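Local coordinates for phenylacetic acid degradation protein paaI (Escherichia coli, PDB 2FS2), which hydrolyses coenzyme A thioesters in the phenylacetate degradation pathway, preferring ring-hydroxylated phenylacetyl-CoA esters, and works as a homotetramer with the hot dog fold, at residues 30-35 / 70-75; 81-86 / 124-129; 95-100 / 111-116; 102-107 / 130-135. All blocks are in the same frame, centred on the assembly; numbering follows the deposited sequence.

All four contacts involve one curved antiparallel sheet. Interaction 3 pairs two of its central strands, 94-101 and 108-116, and interaction 2, its centre about 9 Å away, pairs strand 122-132 with strand 76-85, which continues the sheet into a neighbouring subunit. The centre of interaction 4 is about 19 Å from each of theirs, at the C-terminal end of strand 122-132. Interaction 1 packs the 26-31/34-40 turn against the exit of helix 54-70, its centre about 11 Å from that of interaction 4. Along the chain interaction 1 closes first; interaction 3 falls between the segments of interaction 2, and interaction 4 alternates with each. The four trace the sheet from interface strand to helix end.

Interaction 1. Residues 30-35 / 70-75; sequences MDEGFA and NSQGLA
Ser71 meets the turn of 30-35 with both side-chain atoms. Its CB packs against the methyl CE of Met30, a selenomethionine in this crystal, at 3.6 Å; bends at chi2 and chi3 hook the Met30 chain round to bring that methyl to the serine. Ser71 OG accepts a nearly straight hydrogen bond from Gly33 N, N to OG 2.9 Å with 167° at the hydrogen. The same oxygen is hydrogen-bonded to the carbonyl of Ala68 near the end of helix 54-70, so one hydroxyl ties the helix terminus to the turn. In the hot dog fold this helix is the sausage wrapped by the sheet, and the type II turn from Asp31 to Phe34, joining strands 26-31 and 34-40, comes up against the place where the chain leaves it. Gln72 follows, crossing Glu32 at about a right angle with the two CG atoms 4.1 Å apart and the amide and carboxylate planes 31° apart. A bend at chi2 (70°) brings its OE1 to 3.8 Å from Gly33 CA, where it packs on the glycine; its hydrogen bond goes to Tyr111 OH. Gly73 then completes the type I turn that starts at Asn70, its positive phi taking the backbone out of helical conformation.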
loop_
_atom_site.group_PDB
_atom_site.type_symbol
_atom_site.label_atom_id
_atom_site.label_comp_id
_atom_site.label_asym_id
_atom_site.label_seq_id
_atom_site.Cartn_x
_atom_site.Cartn_y
_atom_site.Cartn_z
HETATM N N MSE B 30 -13.501 16.310 -16.733
HETATM C CA MSE B 30 -13.891 14.894 -17.010
HETATM C C MSE B 30 -13.389 14.481 -18.364
HETATM O O MSE B 30 -13.545 15.171 -19.359
HETATM C CB MSE B 30 -15.431 14.632 -17.059
HETATM C CG MSE B 30 -16.197 14.695 -15.797
HETATM SE SE MSE B 30 -15.490 13.342 -14.409
HETATM C CE MSE B 30 -15.415 11.611 -15.517
ATOM N N ASP B 31 -12.718 13.374 -18.420
ATOM C CA ASP B 31 -12.377 12.812 -19.704
ATOM C C ASP B 31 -12.349 11.306 -19.499
ATOM O O ASP B 31 -12.506 10.837 -18.396
ATOM C CB ASP B 31 -11.009 13.294 -20.148
ATOM C CG ASP B 31 -10.808 13.245 -21.642
ATOM O OD1 ASP B 31 -11.718 12.815 -22.508
ATOM O OD2 ASP B 31 -9.690 13.646 -22.049
ATOM N N GLU B 32 -12.107 10.515 -20.535
ATOM C CA GLU B 32 -12.184 9.078 -20.287
ATOM C C GLU B 32 -10.994 8.706 -19.357
ATOM O O GLU B 32 -9.911 9.062 -19.697
ATOM C CB GLU B 32 -11.927 8.424 -21.606
ATOM C CG GLU B 32 -11.805 6.933 -21.433
ATOM C CD GLU B 32 -11.810 6.210 -22.807
ATOM O OE1 GLU B 32 -10.948 6.634 -23.620
ATOM O OE2 GLU B 32 -12.691 5.270 -23.066
ATOM N N GLY B 33 -11.198 8.038 -18.229
ATOM C CA GLY B 33 -10.103 7.696 -17.324
ATOM C C GLY B 33 -9.593 8.924 -16.525
ATOM O O GLY B 33 -8.423 8.910 -16.055
ATOM N N PHE B 34 -10.399 9.988 -16.355
ATOM C CA PHE B 34 -9.805 11.217 -15.852
ATOM C C PHE B 34 -10.891 12.027 -15.213
ATOM O O PHE B 34 -11.919 12.276 -15.900
ATOM C CB PHE B 34 -9.124 12.020 -16.970
ATOM C CG PHE B 34 -8.527 13.351 -16.507
ATOM C CD1 PHE B 34 -7.220 13.397 -15.880
ATOM C CD2 PHE B 34 -9.230 14.555 -16.698
ATOM C CE1 PHE B 34 -6.677 14.684 -15.425
ATOM C CE2 PHE B 34 -8.692 15.805 -16.229
ATOM C CZ PHE B 34 -7.384 15.880 -15.604
ATOM N N ALA B 35 -10.641 12.552 -13.998
ATOM C CA ALA B 35 -11.659 13.420 -13.302
ATOM C C ALA B 35 -10.930 14.349 -12.330
ATOM O O ALA B 35 -9.924 13.934 -11.751
ATOM C CB ALA B 35 -12.656 12.535 -12.484
ATOM N N ASN B 70 -15.397 5.262 -13.428
ATOM C CA ASN B 70 -16.761 4.981 -13.910
ATOM C C ASN B 70 -17.041 5.706 -15.168
ATOM O O ASN B 70 -18.102 5.523 -15.781
ATOM C CB ASN B 70 -17.804 5.263 -12.826
ATOM C CG ASN B 70 -17.889 4.073 -11.836
ATOM O OD1 ASN B 70 -18.481 3.047 -12.149
ATOM N ND2 ASN B 70 -17.228 4.189 -10.677
ATOM N N SER B 71 -16.056 6.449 -15.621
ATOM C CA SER B 71 -16.224 7.396 -16.711
ATOM C C SER B 71 -16.385 6.742 -18.047
ATOM O O SER B 71 -16.820 7.429 -18.936
ATOM C CB SER B 71 -14.998 8.300 -16.836
ATOM O OG SER B 71 -13.899 7.534 -17.236
ATOM N N GLN B 72 -15.934 5.476 -18.197
ATOM C CA GLN B 72 -16.054 4.744 -19.438
ATOM C C GLN B 72 -17.467 4.157 -19.545
ATOM O O GLN B 72 -17.812 3.597 -20.557
ATOM C CB GLN B 72 -14.991 3.603 -19.587
ATOM C CG GLN B 72 -13.464 3.878 -19.247
ATOM C CD GLN B 72 -13.137 4.087 -17.643
ATOM O OE1 GLN B 72 -12.003 4.462 -17.312
ATOM N NE2 GLN B 72 -14.145 3.883 -16.714
ATOM N N GLY B 73 -18.306 4.282 -18.533
ATOM C CA GLY B 73 -19.641 3.723 -18.589
ATOM C C GLY B 73 -19.842 2.355 -17.968
ATOM O O GLY B 73 -20.941 1.855 -18.023
ATOM N N LEU B 74 -18.798 1.730 -17.396
ATOM C CA LEU B 74 -18.883 0.424 -16.730
ATOM C C LEU B 74 -18.804 0.545 -15.214
ATOM O O LEU B 74 -17.788 0.975 -14.709
ATOM C CB LEU B 74 -17.694 -0.440 -17.156
ATOM C CG LEU B 74 -17.987 -0.676 -18.642
ATOM C CD1 LEU B 74 -16.718 -1.009 -19.428
ATOM C CD2 LEU B 74 -19.178 -1.675 -18.856
ATOM N N ALA B 75 -19.859 0.157 -14.511
ATOM C CA ALA B 75 -19.908 0.270 -13.080
ATOM C C ALA B 75 -18.600 -0.415 -12.467
ATOM O O ALA B 75 -18.245 -1.551 -12.861
ATOM C CB ALA B 75 -21.196 -0.434 -12.550
#

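Interaction 2. Residues 81-86 / 124-129; sequences CTIDFL and ALFRGK
Phe126 lays its ring alongside Cys81, whose SG sits 4.5 Å from the ring centroid. The sulfur approaches obliquely, 48° off the ring normal, in a sulfur-aromatic contact, while Cys81 CB reaches Phe126 CZ at 3.7 Å. A chi1 of 162°, which sets CG opposite the backbone N of Phe126, carries the ring along the strand toward Cys81; the same ring passes Ile83 obliquely, Phe126 CD1 4.1 Å from Ile83 CB. Gly128, paired with Cys81, puts no side chain on this face, which also carries Ala124 and Phe85. On the other face Thr82 and Arg127 run side by side, pointing the same way, Thr82 OG1 4.0 Å from Arg127 CB. The guanidinium then leads away to a salt bridge with Asp112 and another with Asp112 of the third subunit. Just past the end of strand 76-85, Leu86 CD1 rests on Leu125 CG at 3.9 Å. A water hydrogen-bonds to Asp84 OD2 and, weakly, to Leu125 O, linking the Asp84 side chain to the backbone of the facing strand.

Four backbone hydrogen bonds hold the ladder: Thr82 and Arg127 exchange two, as do Asp84 and Leu125. The strands run 173° apart in direction, almost exactly antiparallel. Phe58 and Ala61 of helix 54-70 pack on Phe126, and Cys81 to Asp84 pair with a strand of the second subunit. A sheet that cradles a helix and runs on across a subunit interface is the classic hot dog fold dimer.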
loop_
_atom_site.group_PDB
_atom_site.type_symbol
_atom_site.label_atom_id
_atom_site.label_comp_id
_atom_site.label_asym_id
_atom_site.label_seq_id
_atom_site.Cartn_x
_atom_site.Cartn_y
_atom_site.Cartn_z
ATOM N N CYS B 81 -6.692 0.266 -1.937
ATOM C CA CYS B 81 -6.074 1.522 -2.216
ATOM C C CYS B 81 -5.133 1.973 -1.121
ATOM O O CYS B 81 -5.230 1.478 -0.043
ATOM C CB CYS B 81 -7.164 2.522 -2.375
ATOM S SG CYS B 81 -7.848 2.993 -0.858
ATOM N N THR B 82 -4.305 2.947 -1.407
ATOM C CA THR B 82 -3.349 3.393 -0.452
ATOM C C THR B 82 -3.311 4.904 -0.484
ATOM O O THR B 82 -3.430 5.478 -1.525
ATOM C CB THR B 82 -1.974 2.786 -0.764
ATOM O OG1 THR B 82 -1.671 2.967 -2.128
ATOM C CG2 THR B 82 -2.039 1.309 -0.850
ATOM N N ILE B 83 -3.136 5.528 0.665
ATOM C CA ILE B 83 -3.103 6.971 0.755
ATOM C C ILE B 83 -1.843 7.387 1.530
ATOM O O ILE B 83 -1.556 6.780 2.508
ATOM C CB ILE B 83 -4.534 7.594 1.300
ATOM C CG1 ILE B 83 -4.476 9.087 1.541
ATOM C CG2 ILE B 83 -5.050 6.992 2.636
ATOM C CD1 ILE B 83 -5.900 9.912 1.153
ATOM N N ASP B 84 -1.073 8.350 1.011
ATOM C CA ASP B 84 -0.088 9.100 1.768
ATOM C C ASP B 84 -0.570 10.540 2.129
ATOM O O ASP B 84 -0.856 11.313 1.230
ATOM C CB ASP B 84 1.109 9.230 0.918
ATOM C CG ASP B 84 1.800 7.905 0.741
ATOM O OD1 ASP B 84 2.629 7.561 1.652
ATOM O OD2 ASP B 84 1.502 7.085 -0.264
ATOM N N PHE B 85 -0.636 10.888 3.411
ATOM C CA PHE B 85 -0.982 12.232 3.872
ATOM C C PHE B 85 0.279 13.087 3.960
ATOM O O PHE B 85 1.237 12.688 4.635
ATOM C CB PHE B 85 -1.645 12.096 5.232
ATOM C CG PHE B 85 -3.044 11.356 5.162
ATOM C CD1 PHE B 85 -3.186 10.085 5.646
ATOM C CD2 PHE B 85 -4.164 11.974 4.606
ATOM C CE1 PHE B 85 -4.439 9.422 5.701
ATOM C CE2 PHE B 85 -5.425 11.319 4.575
ATOM C CZ PHE B 85 -5.554 10.048 5.148
ATOM N N LEU B 86 0.366 14.166 3.187
ATOM C CA LEU B 86 1.617 14.947 3.163
ATOM C C LEU B 86 1.578 16.325 3.889
ATOM O O LEU B 86 2.584 16.804 4.392
ATOM C CB LEU B 86 2.037 15.151 1.717
ATOM C CG LEU B 86 2.057 13.858 0.850
ATOM C CD1 LEU B 86 2.131 14.240 -0.629
ATOM C CD2 LEU B 86 3.238 12.986 1.236
ATOM N N ALA B 124 -1.937 15.160 -0.453
ATOM C CA ALA B 124 -2.120 13.738 -0.324
ATOM C C ALA B 124 -2.014 13.060 -1.722
ATOM O O ALA B 124 -2.300 13.700 -2.781
ATOM C CB ALA B 124 -3.479 13.467 0.385
ATOM N N LEU B 125 -1.613 11.788 -1.710
ATOM C CA LEU B 125 -1.338 10.956 -2.951
ATOM C C LEU B 125 -2.066 9.677 -2.664
ATOM O O LEU B 125 -2.085 9.211 -1.529
ATOM C CB LEU B 125 0.180 10.673 -3.149
ATOM C CG LEU B 125 1.019 11.871 -3.549
ATOM C CD1 LEU B 125 2.489 11.648 -3.580
ATOM C CD2 LEU B 125 0.634 12.418 -4.980
ATOM N N PHE B 126 -2.784 9.148 -3.644
ATOM C CA PHE B 126 -3.587 8.009 -3.343
ATOM C C PHE B 126 -3.437 7.183 -4.628
ATOM O O PHE B 126 -3.180 7.729 -5.689
ATOM C CB PHE B 126 -4.962 8.578 -3.193
ATOM C CG PHE B 126 -6.060 7.611 -3.276
ATOM C CD1 PHE B 126 -6.862 7.368 -2.126
ATOM C CD2 PHE B 126 -6.387 7.010 -4.468
ATOM C CE1 PHE B 126 -7.951 6.467 -2.182
ATOM C CE2 PHE B 126 -7.512 6.087 -4.563
ATOM C CZ PHE B 126 -8.284 5.831 -3.435
ATOM N N ARG B 127 -3.567 5.876 -4.494
ATOM C CA ARG B 127 -3.500 5.007 -5.645
ATOM C C ARG B 127 -4.564 3.976 -5.357
ATOM O O ARG B 127 -4.664 3.403 -4.289
ATOM C CB ARG B 127 -2.089 4.390 -5.865
ATOM C CG ARG B 127 -2.139 3.243 -6.930
ATOM C CD ARG B 127 -0.859 2.879 -7.684
ATOM N NE ARG B 127 -0.248 4.065 -8.292
ATOM C CZ ARG B 127 1.026 4.207 -8.481
ATOM N NH1 ARG B 127 1.839 3.189 -8.120
ATOM N NH2 ARG B 127 1.484 5.320 -9.049
ATOM N N GLY B 128 -5.437 3.763 -6.325
ATOM C CA GLY B 128 -6.598 2.957 -6.050
ATOM C C GLY B 128 -6.679 1.862 -7.127
ATOM O O GLY B 128 -6.364 2.065 -8.288
ATOM N N LYS B 129 -7.213 0.745 -6.735
ATOM C CA LYS B 129 -7.343 -0.323 -7.680
ATOM C C LYS B 129 -8.860 -0.563 -7.823
ATOM O O LYS B 129 -9.541 -0.640 -6.842
ATOM C CB LYS B 129 -6.737 -1.517 -7.038
ATOM C CG LYS B 129 -7.014 -2.836 -7.809
ATOM C CD LYS B 129 -5.790 -3.294 -8.641
ATOM C CE LYS B 129 -6.024 -4.633 -9.390
ATOM N NZ LYS B 129 -7.125 -5.498 -8.646
HETATM O O HOH W 1 -0.434 6.761 -2.226
#

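Interaction 3. Residues 95-100 / 111-116; sequences LTATAQ and YDIEIV
Ile113 and Ile115 line up against Ala99 and Ala97 on one face of the strand pair, each turning its CG1 toward its alanine partner. Ile113 is the tighter: its CG1 lies 3.4 Å from Ala99 CB, closer than usual van der Waals contact, and a bend at chi2 (65°) folds CD1 back over the same methyl at 3.7 Å. In Ile115 the chain stays extended beyond CG1, which itself touches Ala97 CB at 3.7 Å. The CG2 branches point along the partner strand in the other direction, Ile113 CG2 to Ala97 CB and Ile115 CG2 to Leu95 CB, the latter at 4.0 Å. Each isoleucine therefore straddles two residues of the facing strand. At one end the Tyr111 ring passes obliquely by Gln100, with Tyr111 CD2 4.0 Å from Gln100 C.

The other face carries Thr96 with Val116, Thr98 with Glu114 and Gln100 with Asp112, each couple joined by two backbone hydrogen bonds. Asp112 and Glu114 turn their carboxylates elsewhere: Asp112 forms salt bridges with Arg127 and Arg102 of its own chain, and Glu114 with Arg102 of the third subunit. Ala99 meets Ala64 and Ala68 of helix 54-70, and Leu95 meets Leu57. Small and branched apolar side chains facing the helix, with mostly polar ones on the reverse of the same antiparallel strands, make up the inner and outer surfaces of the curved sheet in this hot dog fold.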
loop_
_atom_site.group_PDB
_atom_site.type_symbol
_atom_site.label_atom_id
_atom_site.label_comp_id
_atom_site.label_asym_id
_atom_site.label_seq_id
_atom_site.Cartn_x
_atom_site.Cartn_y
_atom_site.Cartn_z
ATOM N N LEU B 95 -9.323 22.495 -2.103
ATOM C CA LEU B 95 -8.574 21.249 -2.372
ATOM C C LEU B 95 -9.084 20.657 -3.698
ATOM O O LEU B 95 -10.284 20.556 -3.926
ATOM C CB LEU B 95 -8.832 20.256 -1.249
ATOM C CG LEU B 95 -8.353 20.635 0.137
ATOM C CD1 LEU B 95 -8.563 19.539 1.158
ATOM C CD2 LEU B 95 -6.883 20.996 0.086
ATOM N N THR B 96 -8.173 20.308 -4.580
ATOM C CA THR B 96 -8.483 19.784 -5.875
ATOM C C THR B 96 -7.865 18.361 -5.950
ATOM O O THR B 96 -6.669 18.195 -5.696
ATOM C CB THR B 96 -7.887 20.735 -6.933
ATOM O OG1 THR B 96 -8.333 22.096 -6.665
ATOM C CG2 THR B 96 -8.508 20.511 -8.283
ATOM N N ALA B 97 -8.694 17.376 -6.227
ATOM C CA ALA B 97 -8.276 15.962 -6.401
ATOM C C ALA B 97 -8.380 15.636 -7.892
ATOM O O ALA B 97 -9.459 15.882 -8.518
ATOM C CB ALA B 97 -9.155 14.982 -5.528
ATOM N N THR B 98 -7.268 15.203 -8.481
ATOM C CA THR B 98 -7.211 14.807 -9.844
ATOM C C THR B 98 -6.910 13.328 -9.890
ATOM O O THR B 98 -5.909 12.889 -9.323
ATOM C CB THR B 98 -6.095 15.497 -10.459
ATOM O OG1 THR B 98 -6.370 16.927 -10.495
ATOM C CG2 THR B 98 -5.919 15.187 -11.952
ATOM N N ALA B 99 -7.714 12.590 -10.651
ATOM C CA ALA B 99 -7.555 11.164 -10.730
ATOM C C ALA B 99 -7.223 10.830 -12.167
ATOM O O ALA B 99 -7.852 11.339 -13.067
ATOM C CB ALA B 99 -8.852 10.556 -10.298
ATOM N N GLN B 100 -6.243 9.972 -12.431
ATOM C CA GLN B 100 -5.792 9.670 -13.780
ATOM C C GLN B 100 -5.646 8.140 -13.838
ATOM O O GLN B 100 -5.024 7.574 -12.935
ATOM C CB GLN B 100 -4.329 10.030 -13.866
ATOM C CG GLN B 100 -3.966 11.285 -14.221
ATOM C CD GLN B 100 -2.462 11.435 -14.027
ATOM O OE1 GLN B 100 -1.677 10.857 -14.779
ATOM N NE2 GLN B 100 -2.082 12.161 -13.027
ATOM N N TYR B 111 -5.652 3.557 -10.731
ATOM C CA TYR B 111 -5.919 5.029 -10.885
ATOM C C TYR B 111 -5.104 5.712 -9.805
ATOM O O TYR B 111 -5.116 5.264 -8.652
ATOM C CB TYR B 111 -7.381 5.342 -10.601
ATOM C CG TYR B 111 -8.281 4.884 -11.801
ATOM C CD1 TYR B 111 -8.513 3.517 -11.996
ATOM C CD2 TYR B 111 -8.761 5.799 -12.743
ATOM C CE1 TYR B 111 -9.215 3.041 -13.146
ATOM C CE2 TYR B 111 -9.482 5.352 -13.938
ATOM C CZ TYR B 111 -9.727 3.965 -14.060
ATOM O OH TYR B 111 -10.300 3.484 -15.159
ATOM N N ASP B 112 -4.442 6.786 -10.198
ATOM C CA ASP B 112 -3.619 7.599 -9.305
ATOM C C ASP B 112 -4.411 8.865 -9.077
ATOM O O ASP B 112 -4.865 9.451 -10.053
ATOM C CB ASP B 112 -2.390 8.005 -10.010
ATOM C CG ASP B 112 -1.281 6.961 -9.858
ATOM O OD1 ASP B 112 -1.622 5.880 -9.299
ATOM O OD2 ASP B 112 -0.063 7.108 -10.202
ATOM N N ILE B 113 -4.463 9.307 -7.824
ATOM C CA ILE B 113 -5.182 10.513 -7.509
ATOM C C ILE B 113 -4.178 11.425 -6.747
ATOM O O ILE B 113 -3.420 10.982 -5.872
ATOM C CB ILE B 113 -6.402 10.237 -6.578
ATOM C CG1 ILE B 113 -7.647 9.646 -7.265
ATOM C CG2 ILE B 113 -6.825 11.540 -5.808
ATOM C CD1 ILE B 113 -7.453 8.182 -7.888
ATOM N N GLU B 114 -4.181 12.707 -7.054
ATOM C CA GLU B 114 -3.375 13.637 -6.243
ATOM C C GLU B 114 -4.297 14.736 -5.740
ATOM O O GLU B 114 -5.021 15.336 -6.537
ATOM C CB GLU B 114 -2.281 14.212 -7.130
ATOM C CG GLU B 114 -1.431 15.332 -6.440
ATOM C CD GLU B 114 -0.085 15.572 -7.132
ATOM O OE1 GLU B 114 0.049 15.132 -8.327
ATOM O OE2 GLU B 114 0.861 16.193 -6.493
ATOM N N ILE B 115 -4.147 15.112 -4.472
ATOM C CA ILE B 115 -4.851 16.242 -3.898
ATOM C C ILE B 115 -3.877 17.424 -3.620
ATOM O O ILE B 115 -2.866 17.249 -2.967
ATOM C CB ILE B 115 -5.673 15.871 -2.572
ATOM C CG1 ILE B 115 -6.643 14.679 -2.763
ATOM C CG2 ILE B 115 -6.446 17.124 -2.003
ATOM C CD1 ILE B 115 -7.459 14.306 -1.467
ATOM N N VAL B 116 -4.233 18.590 -4.137
ATOM C CA VAL B 116 -3.399 19.761 -4.180
ATOM C C VAL B 116 -4.235 20.880 -3.592
ATOM O O VAL B 116 -5.475 20.887 -3.797
ATOM C CB VAL B 116 -3.037 20.032 -5.666
ATOM C CG1 VAL B 116 -2.557 21.378 -5.890
ATOM C CG2 VAL B 116 -1.898 19.009 -6.174
#

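Interaction 4. Residues 102-107 / 130-135; sequences RHQGKQ and SHRIGG. With SO4 (sulfate ion), chain E; SO4 (sulfate ion), chain D.
The amide of Gln104 lies flat over the guanidinium of Arg132, the two planes only 1° apart. Gln104 NE2 sits above the centre of the group, 3.2 Å from Arg132 CZ, and since both partners offer donors there, the stack itself holds no hydrogen bond. The two side chains come from opposite directions; Gln104 bends at chi2 (60°) to fold its amide over, whereas Arg132 stays extended from CG to NE. Two bonds help fix the glutamine: Gln104 NE2 donates to Gly105 O, 3.0 Å away in the amide plane, and OE1 is hydrogen-bonded to Tyr111 OH. One water links Gln104 OE1 to Arg132 NE, and a second joins Gln104 NE2, Gln107 O and Ser130 OG.

Arg132 also grips the backbone at Lys106 and Gln107. Its NH1 donates a long bond to Lys106 O, 3.3 Å, arriving well above the carbonyl plane, and its backbone N makes a firmer one to Gln107 O, 2.8 Å. On the side of this backbone away from Arg132 a sulfate, probably from the crystallisation liquor, lies by the backbone N atoms of Lys106 and Gln107; a second bonds weakly to His103 ND1.

Just before, Arg102 and His103 form a classic beta bulge opposite Val110 of strand 108-116. Ser130 faces Phe65 and Cys69 of helix 54-70, Arg132 packs on Gln72 and Leu74 in the loop after that helix, and His131 continues the backbone pairing of strand 122-132 with Val77 of strand 76-85.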
loop_
_atom_site.group_PDB
_atom_site.type_symbol
_atom_site.label_atom_id
_atom_site.label_comp_id
_atom_site.label_asym_id
_atom_site.label_seq_id
_atom_site.Cartn_x
_atom_site.Cartn_y
_atom_site.Cartn_z
ATOM N N ARG B 102 -3.882 4.820 -14.734
ATOM C CA ARG B 102 -2.545 4.210 -15.106
ATOM C C ARG B 102 -2.708 2.876 -15.845
ATOM O O ARG B 102 -1.915 2.570 -16.654
ATOM C CB ARG B 102 -1.808 3.859 -13.814
ATOM C CG ARG B 102 -1.632 5.098 -12.906
ATOM C CD ARG B 102 -0.946 6.302 -13.584
ATOM N NE ARG B 102 0.332 6.016 -14.250
ATOM C CZ ARG B 102 1.552 5.917 -13.632
ATOM N NH1 ARG B 102 1.683 6.001 -12.343
ATOM N NH2 ARG B 102 2.668 5.785 -14.307
ATOM N N HIS B 103 -3.746 2.106 -15.563
ATOM C CA HIS B 103 -4.078 0.897 -16.265
ATOM C C HIS B 103 -5.608 0.629 -16.194
ATOM O O HIS B 103 -6.232 0.762 -15.150
ATOM C CB HIS B 103 -3.398 -0.250 -15.515
ATOM C CG HIS B 103 -3.813 -1.609 -15.997
ATOM N ND1 HIS B 103 -3.345 -2.126 -17.173
ATOM C CD2 HIS B 103 -4.680 -2.521 -15.498
ATOM C CE1 HIS B 103 -3.916 -3.303 -17.396
ATOM N NE2 HIS B 103 -4.713 -3.575 -16.386
ATOM N N GLN B 104 -6.198 0.168 -17.278
ATOM C CA GLN B 104 -7.607 -0.242 -17.225
ATOM C C GLN B 104 -7.709 -1.495 -18.116
ATOM O O GLN B 104 -7.578 -1.352 -19.276
ATOM C CB GLN B 104 -8.492 0.880 -17.722
ATOM C CG GLN B 104 -10.048 0.500 -17.665
ATOM C CD GLN B 104 -10.551 0.161 -16.278
ATOM O OE1 GLN B 104 -10.617 1.031 -15.430
ATOM N NE2 GLN B 104 -10.919 -1.061 -16.036
ATOM N N GLY B 105 -7.848 -2.697 -17.541
ATOM C CA GLY B 105 -8.137 -3.933 -18.253
ATOM C C GLY B 105 -9.628 -4.072 -18.440
ATOM O O GLY B 105 -10.413 -3.143 -18.106
ATOM N N LYS B 106 -10.052 -5.230 -18.936
ATOM C CA LYS B 106 -11.499 -5.503 -19.053
ATOM C C LYS B 106 -12.214 -5.565 -17.717
ATOM O O LYS B 106 -13.396 -5.182 -17.623
ATOM C CB LYS B 106 -11.873 -6.779 -19.907
ATOM C CG LYS B 106 -11.594 -6.658 -21.452
ATOM C CD LYS B 106 -12.352 -5.453 -22.166
ATOM C CE LYS B 106 -12.557 -5.615 -23.747
ATOM N NZ LYS B 106 -13.892 -6.282 -24.133
ATOM N N GLN B 107 -11.540 -6.081 -16.709
ATOM C CA GLN B 107 -12.117 -6.218 -15.381
ATOM C C GLN B 107 -11.505 -5.266 -14.349
ATOM O O GLN B 107 -12.212 -4.729 -13.503
ATOM C CB GLN B 107 -11.975 -7.660 -14.862
ATOM C CG GLN B 107 -12.642 -8.741 -15.786
ATOM C CD GLN B 107 -14.172 -8.659 -15.774
ATOM O OE1 GLN B 107 -14.819 -8.904 -16.797
ATOM N NE2 GLN B 107 -14.750 -8.302 -14.624
ATOM N N SER B 130 -9.373 -0.697 -9.029
ATOM C CA SER B 130 -10.842 -0.844 -9.189
ATOM C C SER B 130 -11.168 -2.205 -9.779
ATOM O O SER B 130 -10.357 -2.761 -10.445
ATOM C CB SER B 130 -11.381 0.188 -10.163
ATOM O OG SER B 130 -10.649 0.212 -11.369
ATOM N N HIS B 131 -12.419 -2.611 -9.685
ATOM C CA HIS B 131 -12.894 -3.914 -10.126
ATOM C C HIS B 131 -14.284 -3.625 -10.763
ATOM O O HIS B 131 -15.109 -2.988 -10.140
ATOM C CB HIS B 131 -13.022 -4.813 -8.854
ATOM C CG HIS B 131 -13.577 -6.162 -9.104
ATOM N ND1 HIS B 131 -14.667 -6.652 -8.407
ATOM C CD2 HIS B 131 -13.182 -7.154 -9.945
ATOM C CE1 HIS B 131 -14.926 -7.885 -8.825
ATOM N NE2 HIS B 131 -14.035 -8.214 -9.754
ATOM N N ARG B 132 -14.486 -3.998 -12.000
ATOM C CA ARG B 132 -15.866 -3.811 -12.580
ATOM C C ARG B 132 -16.816 -4.856 -12.041
ATOM O O ARG B 132 -16.425 -5.996 -11.816
ATOM C CB ARG B 132 -15.767 -3.837 -14.118
ATOM C CG ARG B 132 -14.867 -2.658 -14.525
ATOM C CD ARG B 132 -14.595 -2.565 -15.909
ATOM N NE ARG B 132 -14.199 -1.224 -16.273
ATOM C CZ ARG B 132 -13.775 -0.962 -17.461
ATOM N NH1 ARG B 132 -13.706 -1.978 -18.311
ATOM N NH2 ARG B 132 -13.360 0.280 -17.794
ATOM N N ILE B 133 -18.037 -4.477 -11.777
ATOM C CA ILE B 133 -18.932 -5.306 -10.980
ATOM C C ILE B 133 -20.130 -5.725 -11.879
ATOM O O ILE B 133 -21.050 -6.391 -11.433
ATOM C CB ILE B 133 -19.425 -4.525 -9.735
ATOM C CG1 ILE B 133 -19.949 -3.145 -10.118
ATOM C CG2 ILE B 133 -18.333 -4.396 -8.658
ATOM C CD1 ILE B 133 -21.132 -2.658 -9.211
ATOM N N GLY B 134 -20.114 -5.311 -13.137
ATOM C CA GLY B 134 -21.126 -5.754 -14.072
ATOM C C GLY B 134 -22.189 -4.719 -14.359
ATOM O O GLY B 134 -22.781 -4.112 -13.458
ATOM N N GLY B 135 -22.422 -4.535 -15.662
ATOM C CA GLY B 135 -23.420 -3.595 -16.159
ATOM C C GLY B 135 -22.902 -2.175 -16.056
ATOM O O GLY B 135 -21.711 -1.940 -15.771
HETATM S S SO4 E . -8.242 -7.615 -16.197
HETATM O O1 SO4 E . -7.802 -8.931 -16.672
HETATM O O2 SO4 E . -8.850 -7.895 -14.897
HETATM O O3 SO4 E . -9.209 -6.980 -17.064
HETATM O O4 SO4 E . -7.160 -6.615 -16.082
HETATM S S SO4 D . -1.343 -1.186 -20.700
HETATM O O1 SO4 D . -1.843 -2.556 -20.678
HETATM O O2 SO4 D . -1.445 -0.809 -22.137
HETATM O O3 SO4 D . 0.048 -0.976 -20.197
HETATM O O4 SO4 D . -2.357 -0.493 -19.876
HETATM O O HOH W 2 -11.878 -1.509 -13.217
HETATM O O HOH W 3 -13.479 0.722 -14.470
#